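Local coordinates for 3-oxoacyl-[acyl-carrier-protein] synthase (Arabidopsis thaliana, PDB 2IX4) that catalyses the condensation steps of mitochondrial fatty acid synthesis, adding two carbons from malonyl-ACP to a growing acyl chain, at residues A[308-320]-A[406-418]. Numbering follows the deposited sequence.
With K (potassium ion), chain D.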
loop_
_atom_site.group_PDB
_atom_site.type_symbol
_atom_site.label_atom_id
_atom_site.label_comp_id
_atom_site.label_asym_id
_atom_site.label_seq_id
_atom_site.Cartn_x
_atom_site.Cartn_y
_atom_site.Cartn_z
ATOM N N GLY A 308 -15.575 3.105 -22.812
ATOM C CA GLY A 308 -16.218 3.609 -24.021
ATOM C C GLY A 308 -17.731 3.516 -23.951
ATOM O O GLY A 308 -18.407 3.530 -24.981
ATOM N N LEU A 309 -18.259 3.423 -22.730
ATOM C CA LEU A 309 -19.697 3.288 -22.502
ATOM C C LEU A 309 -20.319 4.582 -21.999
ATOM O O LEU A 309 -19.666 5.372 -21.311
ATOM C CB LEU A 309 -19.985 2.153 -21.513
ATOM C CG LEU A 309 -19.639 0.724 -21.951
ATOM C CD1 LEU A 309 -19.708 -0.235 -20.778
ATOM C CD2 LEU A 309 -20.531 0.248 -23.092
ATOM N N CYS A 310 -21.585 4.786 -22.357
ATOM C CA CYS A 310 -22.372 5.916 -21.876
ATOM C C CYS A 310 -23.011 5.564 -20.529
ATOM O O CYS A 310 -23.201 4.379 -20.230
ATOM C CB CYS A 310 -23.452 6.278 -22.900
ATOM S SG CYS A 310 -22.809 6.917 -24.465
ATOM N N PRO A 311 -23.334 6.585 -19.707
ATOM C CA PRO A 311 -24.001 6.343 -18.425
ATOM C C PRO A 311 -25.235 5.440 -18.542
ATOM O O PRO A 311 -25.426 4.554 -17.703
ATOM C CB PRO A 311 -24.406 7.750 -17.975
ATOM C CG PRO A 311 -23.385 8.631 -18.581
ATOM C CD PRO A 311 -23.069 8.022 -19.917
ATOM N N ASN A 312 -26.041 5.649 -19.583
ATOM C CA ASN A 312 -27.271 4.874 -19.797
ATOM C C ASN A 312 -27.050 3.386 -20.110
ATOM O O ASN A 312 -28.003 2.599 -20.123
ATOM C CB ASN A 312 -28.159 5.534 -20.866
ATOM C CG ASN A 312 -27.464 5.675 -22.216
ATOM O OD1 ASN A 312 -26.845 4.734 -22.720
ATOM N ND2 ASN A 312 -27.583 6.854 -22.818
ATOM N N GLN A 313 -25.797 3.012 -20.358
ATOM C CA GLN A 313 -25.438 1.624 -20.652
ATOM C C GLN A 313 -25.008 0.843 -19.409
ATOM O O GLN A 313 -24.578 -0.307 -19.514
ATOM C CB GLN A 313 -24.354 1.565 -21.732
ATOM C CG GLN A 313 -24.859 1.889 -23.135
ATOM C CD GLN A 313 -23.738 2.005 -24.150
ATOM O OE1 GLN A 313 -22.873 2.874 -24.041
ATOM N NE2 GLN A 313 -23.756 1.133 -25.152
ATOM N N ILE A 314 -25.138 1.464 -18.238
ATOM C CA ILE A 314 -24.771 0.820 -16.976
ATOM C C ILE A 314 -26.007 0.244 -16.288
ATOM O O ILE A 314 -26.939 0.970 -15.940
ATOM C CB ILE A 314 -23.989 1.779 -16.030
ATOM C CG1 ILE A 314 -22.753 2.363 -16.731
ATOM C CG2 ILE A 314 -23.597 1.077 -14.727
ATOM C CD1 ILE A 314 -21.796 1.333 -17.339
ATOM N N ASP A 315 -25.998 -1.071 -16.101
ATOM C CA ASP A 315 -27.150 -1.785 -15.562
ATOM C C ASP A 315 -27.213 -1.757 -14.039
ATOM O O ASP A 315 -28.287 -1.552 -13.467
ATOM C CB ASP A 315 -27.166 -3.233 -16.066
ATOM C CG ASP A 315 -27.461 -3.333 -17.551
ATOM O OD1 ASP A 315 -28.011 -2.374 -18.133
ATOM O OD2 ASP A 315 -27.148 -4.384 -18.141
ATOM N N TYR A 316 -26.067 -1.964 -13.390
ATOM C CA TYR A 316 -26.010 -2.063 -11.930
ATOM C C TYR A 316 -24.828 -1.308 -11.323
ATOM O O TYR A 316 -23.708 -1.382 -11.822
ATOM C CB TYR A 316 -25.991 -3.534 -11.482
ATOM C CG TYR A 316 -25.759 -3.718 -9.994
ATOM C CD1 TYR A 316 -26.679 -3.232 -9.059
ATOM C CD2 TYR A 316 -24.623 -4.375 -9.521
ATOM C CE1 TYR A 316 -26.469 -3.388 -7.690
ATOM C CE2 TYR A 316 -24.404 -4.541 -8.153
ATOM C CZ TYR A 316 -25.333 -4.043 -7.245
ATOM O OH TYR A 316 -25.131 -4.196 -5.890
ATOM N N VAL A 317 -25.097 -0.574 -10.248
ATOM C CA VAL A 317 -24.051 0.091 -9.479
ATOM C C VAL A 317 -24.058 -0.444 -8.045
ATOM O O VAL A 317 -25.057 -0.328 -7.334
ATOM C CB VAL A 317 -24.216 1.637 -9.483
ATOM C CG1 VAL A 317 -23.250 2.298 -8.500
ATOM C CG2 VAL A 317 -24.010 2.201 -10.886
ATOM N N ASN A 318 -22.952 -1.059 -7.639
ATOM C CA ASN A 318 -22.757 -1.410 -6.241
ATOM C C ASN A 318 -22.102 -0.222 -5.543
ATOM O O ASN A 318 -20.903 0.017 -5.700
ATOM C CB ASN A 318 -21.938 -2.698 -6.103
ATOM C CG ASN A 318 -21.833 -3.178 -4.662
ATOM O OD1 ASN A 318 -21.023 -2.666 -3.888
ATOM N ND2 ASN A 318 -22.634 -4.174 -4.303
ATOM N N ALA A 319 -22.907 0.535 -4.799
ATOM C CA ALA A 319 -22.461 1.772 -4.150
ATOM C C ALA A 319 -21.494 1.503 -3.003
ATOM O O ALA A 319 -21.488 0.407 -2.429
ATOM C CB ALA A 319 -23.665 2.568 -3.651
ATOM N N HIS A 320 -20.658 2.491 -2.683
ATOM C CA HIS A 320 -19.758 2.375 -1.537
ATOM C C HIS A 320 -20.533 2.477 -0.230
ATOM O O HIS A 320 -20.205 1.794 0.743
ATOM C CB HIS A 320 -18.640 3.428 -1.584
ATOM C CG HIS A 320 -17.670 3.327 -0.446
ATOM N ND1 HIS A 320 -16.859 2.226 -0.255
ATOM C CD2 HIS A 320 -17.394 4.179 0.569
ATOM C CE1 HIS A 320 -16.122 2.409 0.826
ATOM N NE2 HIS A 320 -16.427 3.586 1.344
ATOM N N LYS A 406 -34.022 -10.022 -9.990
ATOM C CA LYS A 406 -33.634 -10.607 -11.265
ATOM C C LYS A 406 -33.669 -9.523 -12.326
ATOM O O LYS A 406 -34.616 -8.737 -12.384
ATOM C CB LYS A 406 -34.593 -11.736 -11.661
ATOM C CG LYS A 406 -34.388 -13.057 -10.920
ATOM C CD LYS A 406 -33.067 -13.742 -11.281
ATOM C CE LYS A 406 -33.025 -14.198 -12.733
ATOM N NZ LYS A 406 -31.625 -14.411 -13.213
ATOM N N MET A 407 -32.619 -9.478 -13.141
ATOM C CA MET A 407 -32.505 -8.545 -14.264
ATOM C C MET A 407 -31.276 -8.898 -15.083
ATOM O O MET A 407 -30.320 -9.459 -14.552
ATOM C CB MET A 407 -32.401 -7.091 -13.777
ATOM C CG MET A 407 -31.234 -6.818 -12.838
ATOM S SD MET A 407 -31.100 -5.084 -12.358
ATOM C CE MET A 407 -30.500 -4.344 -13.874
ATOM N N LEU A 408 -31.302 -8.576 -16.375
ATOM C CA LEU A 408 -30.100 -8.669 -17.194
ATOM C C LEU A 408 -29.101 -7.624 -16.719
ATOM O O LEU A 408 -29.400 -6.425 -16.704
ATOM C CB LEU A 408 -30.413 -8.464 -18.679
ATOM C CG LEU A 408 -31.061 -9.612 -19.457
ATOM C CD1 LEU A 408 -31.242 -9.209 -20.916
ATOM C CD2 LEU A 408 -30.251 -10.905 -19.357
ATOM N N VAL A 409 -27.933 -8.094 -16.289
ATOM C CA VAL A 409 -26.837 -7.212 -15.906
ATOM C C VAL A 409 -25.680 -7.455 -16.870
ATOM O O VAL A 409 -24.940 -8.429 -16.729
ATOM C CB VAL A 409 -26.371 -7.436 -14.439
ATOM C CG1 VAL A 409 -25.335 -6.388 -14.040
ATOM C CG2 VAL A 409 -27.548 -7.399 -13.475
ATOM N N ARG A 410 -25.546 -6.588 -17.867
ATOM C CA ARG A 410 -24.433 -6.704 -18.811
ATOM C C ARG A 410 -23.246 -5.845 -18.380
ATOM O O ARG A 410 -22.112 -6.109 -18.772
ATOM C CB ARG A 410 -24.874 -6.403 -20.250
ATOM C CG ARG A 410 -25.350 -4.985 -20.509
ATOM C CD ARG A 410 -26.334 -4.949 -21.680
ATOM N NE ARG A 410 -26.742 -3.582 -22.006
ATOM C CZ ARG A 410 -27.865 -3.005 -21.589
ATOM N NH1 ARG A 410 -28.723 -3.673 -20.822
ATOM N NH2 ARG A 410 -28.136 -1.755 -21.946
ATOM N N THR A 411 -23.520 -4.832 -17.561
ATOM C CA THR A 411 -22.490 -3.947 -17.029
ATOM C C THR A 411 -22.721 -3.685 -15.539
ATOM O O THR A 411 -23.849 -3.417 -15.117
ATOM C CB THR A 411 -22.462 -2.597 -17.777
ATOM O OG1 THR A 411 -23.786 -2.067 -17.846
ATOM C CG2 THR A 411 -21.925 -2.768 -19.193
ATOM N N ALA A 412 -21.650 -3.770 -14.753
ATOM C CA ALA A 412 -21.715 -3.519 -13.313
ATOM C C ALA A 412 -20.537 -2.667 -12.859
ATOM O O ALA A 412 -19.387 -2.983 -13.160
ATOM C CB ALA A 412 -21.758 -4.830 -12.538
ATOM N N MET A 413 -20.838 -1.588 -12.141
ATOM C CA MET A 413 -19.823 -0.671 -11.628
ATOM C C MET A 413 -19.789 -0.717 -10.101
ATOM O O MET A 413 -20.834 -0.775 -9.454
ATOM C CB MET A 413 -20.098 0.755 -12.125
ATOM C CG MET A 413 -19.143 1.822 -11.596
ATOM S SD MET A 413 -19.547 3.489 -12.164
ATOM C CE MET A 413 -18.809 3.480 -13.795
ATOM N N SER A 414 -18.584 -0.689 -9.534
ATOM C CA SER A 414 -18.401 -0.746 -8.085
ATOM C C SER A 414 -17.520 0.400 -7.580
ATOM O O SER A 414 -16.366 0.529 -7.988
ATOM C CB SER A 414 -17.804 -2.099 -7.679
ATOM O OG SER A 414 -17.751 -2.229 -6.265
ATOM N N ASN A 415 -18.081 1.224 -6.697
ATOM C CA ASN A 415 -17.373 2.363 -6.105
ATOM C C ASN A 415 -16.717 2.007 -4.771
ATOM O O ASN A 415 -17.315 1.292 -3.957
ATOM C CB ASN A 415 -18.341 3.521 -5.875
ATOM C CG ASN A 415 -18.902 4.089 -7.164
ATOM O OD1 ASN A 415 -18.365 3.862 -8.248
ATOM N ND2 ASN A 415 -19.985 4.849 -7.047
ATOM N N SER A 416 -15.502 2.502 -4.550
ATOM C CA SER A 416 -14.815 2.361 -3.262
ATOM C C SER A 416 -14.080 3.652 -2.919
ATOM O O SER A 416 -13.218 4.095 -3.678
ATOM C CB SER A 416 -13.825 1.201 -3.294
ATOM O OG SER A 416 -14.456 0.002 -3.698
ATOM N N PHE A 417 -14.432 4.247 -1.781
ATOM C CA PHE A 417 -13.821 5.500 -1.329
ATOM C C PHE A 417 -13.127 5.314 0.022
ATOM O O PHE A 417 -13.606 4.565 0.872
ATOM C CB PHE A 417 -14.874 6.616 -1.226
ATOM C CG PHE A 417 -15.867 6.645 -2.369
ATOM C CD1 PHE A 417 -15.443 6.626 -3.700
ATOM C CD2 PHE A 417 -17.231 6.718 -2.108
ATOM C CE1 PHE A 417 -16.364 6.665 -4.746
ATOM C CE2 PHE A 417 -18.158 6.759 -3.147
ATOM C CZ PHE A 417 -17.724 6.730 -4.465
ATOM N N GLY A 418 -12.000 5.994 0.223
ATOM C CA GLY A 418 -11.231 5.843 1.459
ATOM C C GLY A 418 -10.805 7.147 2.108
ATOM O O GLY A 418 -10.917 8.219 1.505
HETATM K K K D . -18.836 -0.838 -3.878
HETATM O O HOH W 1 -16.021 -0.222 -1.083
#
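Tyr316, Val317 and Asn318 pair in parallel with Ala412, Met413 and Ser414, two neighbouring strands in the mixed sheet of the thiolase-like fold. Four backbone bonds, Tyr316 N to Thr411 O, Met413 N to Tyr316 O (2.9 Å), Asn318 N to Met413 O and Asn415 N to Asn318 O, zip the strands together. On one face Ala412 CB sits at the edge of the Tyr316 ring, near its plane, and Val409 CG1 packs on Tyr316 CB; on the other, Val317 and Ile314 lie against Met413 CB, and helix 294-307 packs on Ile314 and Met413.

At the N-terminal ends the hydroxyl of Thr411 plugs the turn before strand 316-318. Set between the backbone N and the carbonyl carbon (chi1 50°), OG1 gives its proton to Gln313 O at 2.6 Å and accepts from Asp315 N, while CG2 meets Leu309 CD1 tip to tip. Asp315 fits into the bend of 408-410: its OD2, through the anti lone pair, accepts the Arg410 N-H almost straight (2.7 Å, 171°), and OD1 lies over a guanidinium face, a purely electrostatic salt bridge.

At the C-terminal ends Asn318 O and OD1, Ser414 OG and Asn415 O (2.6 Å) bind a potassium ion, with Ala319 O at a longer 3.3 Å; Glu368 completes the site. Beyond it His320, predicted to be catalytic, runs alongside Phe417 in the opposite direction, Phe417 CD2 touching His320 CB; Phe417 N sits 3.4 Å above the imidazole centre, and a water in the ring plane lies 2.7 Å from His320 ND1.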